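Local atomic coordinates of probable adenylyl-sulfate kinase (Aeropyrum pernix, PDB entry 2YVU), a protein that probably catalyses the ATP-dependent phosphorylation of adenosine 5'-phosphosulfate to 3'-phosphoadenylyl sulfate, a step in sulfate activation. Residues R32-Y42 with E171-K182. Residues are numbered along the deposited sequence; the frame is centred on the assembly and turned at random.
Sequences RLADLLQKEGY and EHNVSYLYSLVK
Leu33, Leu36 and Leu37 pack against Val174, Leu177, Tyr178 and Val181. Leu33 spreads its two methyls over the partner helix: CD2 lies 3.5 Å from Leu177 CD1 and meets Val181 CG2 tip to tip, while CD1 rests beside CA and CB of Tyr178. With CG anti to the backbone nitrogen (chi1 172°), Leu33 sends this fork across to the other helix. Leu36 CD1 sits between Val174 CG1 and the ring of Tyr178, 3.6 Å from Tyr178 CD2. Val174 has a second partner through CG2, which touches Arg32 CB.

The polar contacts lie at the two ends. At one, Arg32 NH2 makes a weak, bent hydrogen bond to Glu171 OE2 at 3.0 Å, part of a salt bridge. At the other, the Glu40 carboxylate meets Lys182 and Tyr178. Lys182 NZ donates to Glu40 OE1 at 2.6 Å in a salt bridge. Tyr178 OH points at Glu40 OE2, at the ring edge and in its plane, but their modelled separation is too short to be trusted in detail. The carboxylate is turned 72° from that ring. Lys182 CG lies over one face of the Tyr178 ring, offset toward its rim; the chain then bends at chi2 and chi3, which brings NZ to the edge of Tyr42, where it forms a weak bond to Tyr42 OH at 3.3 Å. A methionine in place of Lys182 would probably leave the Glu40 carboxylate without its opposite charge and Tyr42 OH without this donor.

Gly41, with positive phi, ends helix 26-39 in a Schellman motif. The short helix segments cross at -51°, with axes 9.9 Å apart. Helix 26-39 follows the P-loop of this P-loop kinase fold; its Leu33 and Leu37 also touch strand 87-91. Helix 170-184 lies beside it on the parallel sheet, with Leu177 on strand 114-120 and Asn173 on strand 161-164.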
loop_
_atom_site.group_PDB
_atom_site.type_symbol
_atom_site.label_atom_id
_atom_site.label_comp_id
_atom_site.label_asym_id
_atom_site.label_seq_id
_atom_site.Cartn_x
_atom_site.Cartn_y
_atom_site.Cartn_z
ATOM N N ARG A 32 16.130 -13.291 -0.119
ATOM C CA ARG A 32 17.156 -13.816 -0.998
ATOM C C ARG A 32 16.631 -13.809 -2.418
ATOM O O ARG A 32 17.363 -13.461 -3.354
ATOM C CB ARG A 32 17.569 -15.210 -0.524
ATOM C CG ARG A 32 18.258 -15.112 0.844
ATOM C CD ARG A 32 18.516 -16.435 1.535
ATOM N NE ARG A 32 19.432 -17.302 0.808
ATOM C CZ ARG A 32 20.514 -17.863 1.347
ATOM N NH1 ARG A 32 20.822 -17.639 2.618
ATOM N NH2 ARG A 32 21.271 -18.672 0.621
ATOM N N LEU A 33 15.356 -14.149 -2.596
ATOM C CA LEU A 33 14.805 -14.109 -3.936
ATOM C C LEU A 33 14.805 -12.663 -4.426
ATOM O O LEU A 33 15.159 -12.374 -5.566
ATOM C CB LEU A 33 13.380 -14.663 -3.971
ATOM C CG LEU A 33 12.695 -14.460 -5.333
ATOM C CD1 LEU A 33 13.368 -15.288 -6.395
ATOM C CD2 LEU A 33 11.216 -14.836 -5.234
ATOM N N ALA A 34 14.412 -11.749 -3.550
ATOM C CA ALA A 34 14.353 -10.343 -3.917
ATOM C C ALA A 34 15.736 -9.829 -4.320
ATOM O O ALA A 34 15.878 -9.084 -5.296
ATOM C CB ALA A 34 13.798 -9.533 -2.745
ATOM N N ASP A 35 16.757 -10.224 -3.571
ATOM C CA ASP A 35 18.116 -9.788 -3.896
ATOM C C ASP A 35 18.494 -10.239 -5.316
ATOM O O ASP A 35 19.061 -9.469 -6.088
ATOM C CB ASP A 35 19.111 -10.363 -2.885
ATOM C CG ASP A 35 20.461 -9.681 -2.951
ATOM O OD1 ASP A 35 20.481 -8.434 -2.897
ATOM O OD2 ASP A 35 21.499 -10.378 -3.053
ATOM N N LEU A 36 18.168 -11.486 -5.660
ATOM C CA LEU A 36 18.474 -12.025 -6.988
ATOM C C LEU A 36 17.850 -11.243 -8.145
ATOM O O LEU A 36 18.511 -10.923 -9.138
ATOM C CB LEU A 36 18.003 -13.481 -7.091
ATOM C CG LEU A 36 18.689 -14.595 -6.285
ATOM C CD1 LEU A 36 17.997 -15.931 -6.592
ATOM C CD2 LEU A 36 20.168 -14.688 -6.639
ATOM N N LEU A 37 16.562 -10.959 -8.027
ATOM C CA LEU A 37 15.843 -10.240 -9.063
ATOM C C LEU A 37 16.264 -8.782 -9.176
ATOM O O LEU A 37 16.350 -8.248 -10.270
ATOM C CB LEU A 37 14.340 -10.330 -8.799
ATOM C CG LEU A 37 13.815 -11.757 -8.788
ATOM C CD1 LEU A 37 12.454 -11.783 -8.128
ATOM C CD2 LEU A 37 13.745 -12.293 -10.237
ATOM N N GLN A 38 16.497 -8.130 -8.046
ATOM C CA GLN A 38 16.917 -6.739 -8.095
ATOM C C GLN A 38 18.266 -6.675 -8.802
ATOM O O GLN A 38 18.441 -5.899 -9.739
ATOM C CB GLN A 38 16.997 -6.145 -6.683
ATOM C CG GLN A 38 15.616 -5.953 -6.046
ATOM C CD GLN A 38 15.669 -5.426 -4.609
ATOM O OE1 GLN A 38 16.632 -5.663 -3.881
ATOM N NE2 GLN A 38 14.613 -4.729 -4.194
ATOM N N LYS A 39 19.212 -7.512 -8.381
ATOM C CA LYS A 39 20.523 -7.517 -9.028
ATOM C C LYS A 39 20.396 -7.720 -10.536
ATOM O O LYS A 39 21.265 -7.310 -11.293
ATOM C CB LYS A 39 21.424 -8.577 -8.397
ATOM C CG LYS A 39 21.986 -8.139 -7.049
ATOM C CD LYS A 39 22.739 -9.273 -6.362
ATOM C CE LYS A 39 23.389 -8.819 -5.055
ATOM N NZ LYS A 39 24.133 -9.937 -4.379
ATOM N N GLU A 40 19.305 -8.336 -10.980
ATOM C CA GLU A 40 19.087 -8.531 -12.412
ATOM C C GLU A 40 18.383 -7.319 -13.004
ATOM O O GLU A 40 18.108 -7.275 -14.199
ATOM C CB GLU A 40 18.251 -9.786 -12.680
ATOM C CG GLU A 40 18.980 -11.076 -12.371
ATOM C CD GLU A 40 18.211 -12.311 -12.815
ATOM O OE1 GLU A 40 17.279 -12.186 -13.632
ATOM O OE2 GLU A 40 18.558 -13.416 -12.353
ATOM N N GLY A 41 18.065 -6.350 -12.151
ATOM C CA GLY A 41 17.424 -5.128 -12.616
ATOM C C GLY A 41 15.911 -5.014 -12.579
ATOM O O GLY A 41 15.357 -4.080 -13.141
ATOM N N TYR A 42 15.224 -5.950 -11.942
ATOM C CA TYR A 42 13.764 -5.867 -11.887
ATOM C C TYR A 42 13.361 -4.982 -10.718
ATOM O O TYR A 42 14.102 -4.858 -9.746
ATOM C CB TYR A 42 13.145 -7.247 -11.669
ATOM C CG TYR A 42 13.212 -8.185 -12.856
ATOM C CD1 TYR A 42 12.327 -8.051 -13.919
ATOM C CD2 TYR A 42 14.119 -9.239 -12.883
ATOM C CE1 TYR A 42 12.337 -8.954 -14.981
ATOM C CE2 TYR A 42 14.143 -10.150 -13.947
ATOM C CZ TYR A 42 13.243 -10.000 -14.990
ATOM O OH TYR A 42 13.202 -10.910 -16.030
ATOM N N GLU A 171 19.345 -22.567 -0.218
ATOM C CA GLU A 171 19.903 -22.323 -1.552
ATOM C C GLU A 171 19.117 -23.071 -2.610
ATOM O O GLU A 171 18.797 -22.538 -3.670
ATOM C CB GLU A 171 21.371 -22.773 -1.634
ATOM C CG GLU A 171 22.374 -21.905 -0.872
ATOM C CD GLU A 171 22.335 -22.132 0.628
ATOM O OE1 GLU A 171 21.941 -23.239 1.057
ATOM O OE2 GLU A 171 22.714 -21.213 1.383
ATOM N N HIS A 172 18.825 -24.327 -2.317
ATOM C CA HIS A 172 18.065 -25.129 -3.234
ATOM C C HIS A 172 16.685 -24.505 -3.400
ATOM O O HIS A 172 16.199 -24.346 -4.521
ATOM C CB HIS A 172 17.934 -26.559 -2.698
ATOM C CG HIS A 172 17.000 -27.414 -3.497
ATOM N ND1 HIS A 172 15.628 -27.329 -3.382
ATOM C CD2 HIS A 172 17.238 -28.345 -4.449
ATOM C CE1 HIS A 172 15.061 -28.170 -4.228
ATOM N NE2 HIS A 172 16.016 -28.797 -4.888
ATOM N N ASN A 173 16.058 -24.121 -2.289
ATOM C CA ASN A 173 14.714 -23.553 -2.383
ATOM C C ASN A 173 14.600 -22.197 -3.038
ATOM O O ASN A 173 13.650 -21.942 -3.799
ATOM C CB ASN A 173 14.048 -23.521 -1.000
ATOM C CG ASN A 173 13.620 -24.892 -0.545
ATOM O OD1 ASN A 173 13.380 -25.779 -1.373
ATOM N ND2 ASN A 173 13.502 -25.083 0.768
ATOM N N VAL A 174 15.536 -21.301 -2.735
ATOM C CA VAL A 174 15.485 -19.987 -3.356
ATOM C C VAL A 174 15.602 -20.164 -4.882
ATOM O O VAL A 174 14.898 -19.523 -5.677
ATOM C CB VAL A 174 16.654 -19.094 -2.880
ATOM C CG1 VAL A 174 16.764 -17.924 -3.788
ATOM C CG2 VAL A 174 16.411 -18.611 -1.431
ATOM N N SER A 175 16.510 -21.052 -5.268
ATOM C CA SER A 175 16.778 -21.346 -6.659
ATOM C C SER A 175 15.568 -21.972 -7.337
ATOM O O SER A 175 15.295 -21.705 -8.498
ATOM C CB SER A 175 17.977 -22.306 -6.738
ATOM O OG SER A 175 18.241 -22.689 -8.066
ATOM N N TYR A 176 14.840 -22.805 -6.605
ATOM C CA TYR A 176 13.664 -23.466 -7.165
ATOM C C TYR A 176 12.554 -22.448 -7.391
ATOM O O TYR A 176 11.865 -22.502 -8.408
ATOM C CB TYR A 176 13.211 -24.581 -6.211
ATOM C CG TYR A 176 12.172 -25.569 -6.734
ATOM C CD1 TYR A 176 12.286 -26.148 -8.005
ATOM C CD2 TYR A 176 11.113 -25.979 -5.920
ATOM C CE1 TYR A 176 11.380 -27.110 -8.444
ATOM C CE2 TYR A 176 10.192 -26.944 -6.348
ATOM C CZ TYR A 176 10.333 -27.505 -7.613
ATOM O OH TYR A 176 9.419 -28.452 -8.033
ATOM N N LEU A 177 12.390 -21.517 -6.448
ATOM C CA LEU A 177 11.349 -20.472 -6.537
ATOM C C LEU A 177 11.694 -19.493 -7.649
ATOM O O LEU A 177 10.826 -19.016 -8.376
ATOM C CB LEU A 177 11.252 -19.682 -5.211
ATOM C CG LEU A 177 9.909 -19.138 -4.665
ATOM C CD1 LEU A 177 10.148 -17.872 -3.845
ATOM C CD2 LEU A 177 8.928 -18.865 -5.765
ATOM N N TYR A 178 12.979 -19.178 -7.745
ATOM C CA TYR A 178 13.473 -18.272 -8.766
ATOM C C TYR A 178 13.160 -18.805 -10.159
ATOM O O TYR A 178 12.823 -18.031 -11.041
ATOM C CB TYR A 178 14.985 -18.073 -8.585
ATOM C CG TYR A 178 15.668 -17.355 -9.739
ATOM C CD1 TYR A 178 15.974 -18.031 -10.924
ATOM C CD2 TYR A 178 16.015 -16.004 -9.643
ATOM C CE1 TYR A 178 16.607 -17.389 -11.977
ATOM C CE2 TYR A 178 16.653 -15.345 -10.701
ATOM C CZ TYR A 178 16.943 -16.047 -11.859
ATOM O OH TYR A 178 17.564 -15.422 -12.902
ATOM N N SER A 179 13.261 -20.118 -10.365
ATOM C CA SER A 179 12.976 -20.694 -11.688
ATOM C C SER A 179 11.509 -20.536 -12.071
ATOM O O SER A 179 11.197 -20.258 -13.233
ATOM C CB SER A 179 13.352 -22.176 -11.730
ATOM O OG SER A 179 14.754 -22.351 -11.615
ATOM N N LEU A 180 10.610 -20.709 -11.098
ATOM C CA LEU A 180 9.165 -20.560 -11.337
ATOM C C LEU A 180 8.898 -19.084 -11.676
ATOM O O LEU A 180 8.223 -18.766 -12.663
ATOM C CB LEU A 180 8.354 -20.949 -10.079
ATOM C CG LEU A 180 6.877 -21.413 -10.142
ATOM C CD1 LEU A 180 6.077 -20.843 -8.950
ATOM C CD2 LEU A 180 6.230 -20.977 -11.431
ATOM N N VAL A 181 9.436 -18.180 -10.861
ATOM C CA VAL A 181 9.238 -16.750 -11.098
ATOM C C VAL A 181 9.720 -16.354 -12.499
ATOM O O VAL A 181 9.000 -15.698 -13.249
ATOM C CB VAL A 181 10.001 -15.892 -10.048
ATOM C CG1 VAL A 181 10.093 -14.452 -10.522
ATOM C CG2 VAL A 181 9.256 -15.937 -8.696
ATOM N N LYS A 182 10.944 -16.746 -12.844
ATOM C CA LYS A 182 11.486 -16.398 -14.155
ATOM C C LYS A 182 10.679 -17.041 -15.279
ATOM O O LYS A 182 10.563 -16.488 -16.367
ATOM C CB LYS A 182 12.956 -16.823 -14.252
ATOM C CG LYS A 182 13.868 -16.049 -13.314
ATOM C CD LYS A 182 14.068 -14.589 -13.751
ATOM C CE LYS A 182 14.903 -14.524 -15.034
ATOM N NZ LYS A 182 15.499 -13.183 -15.293
#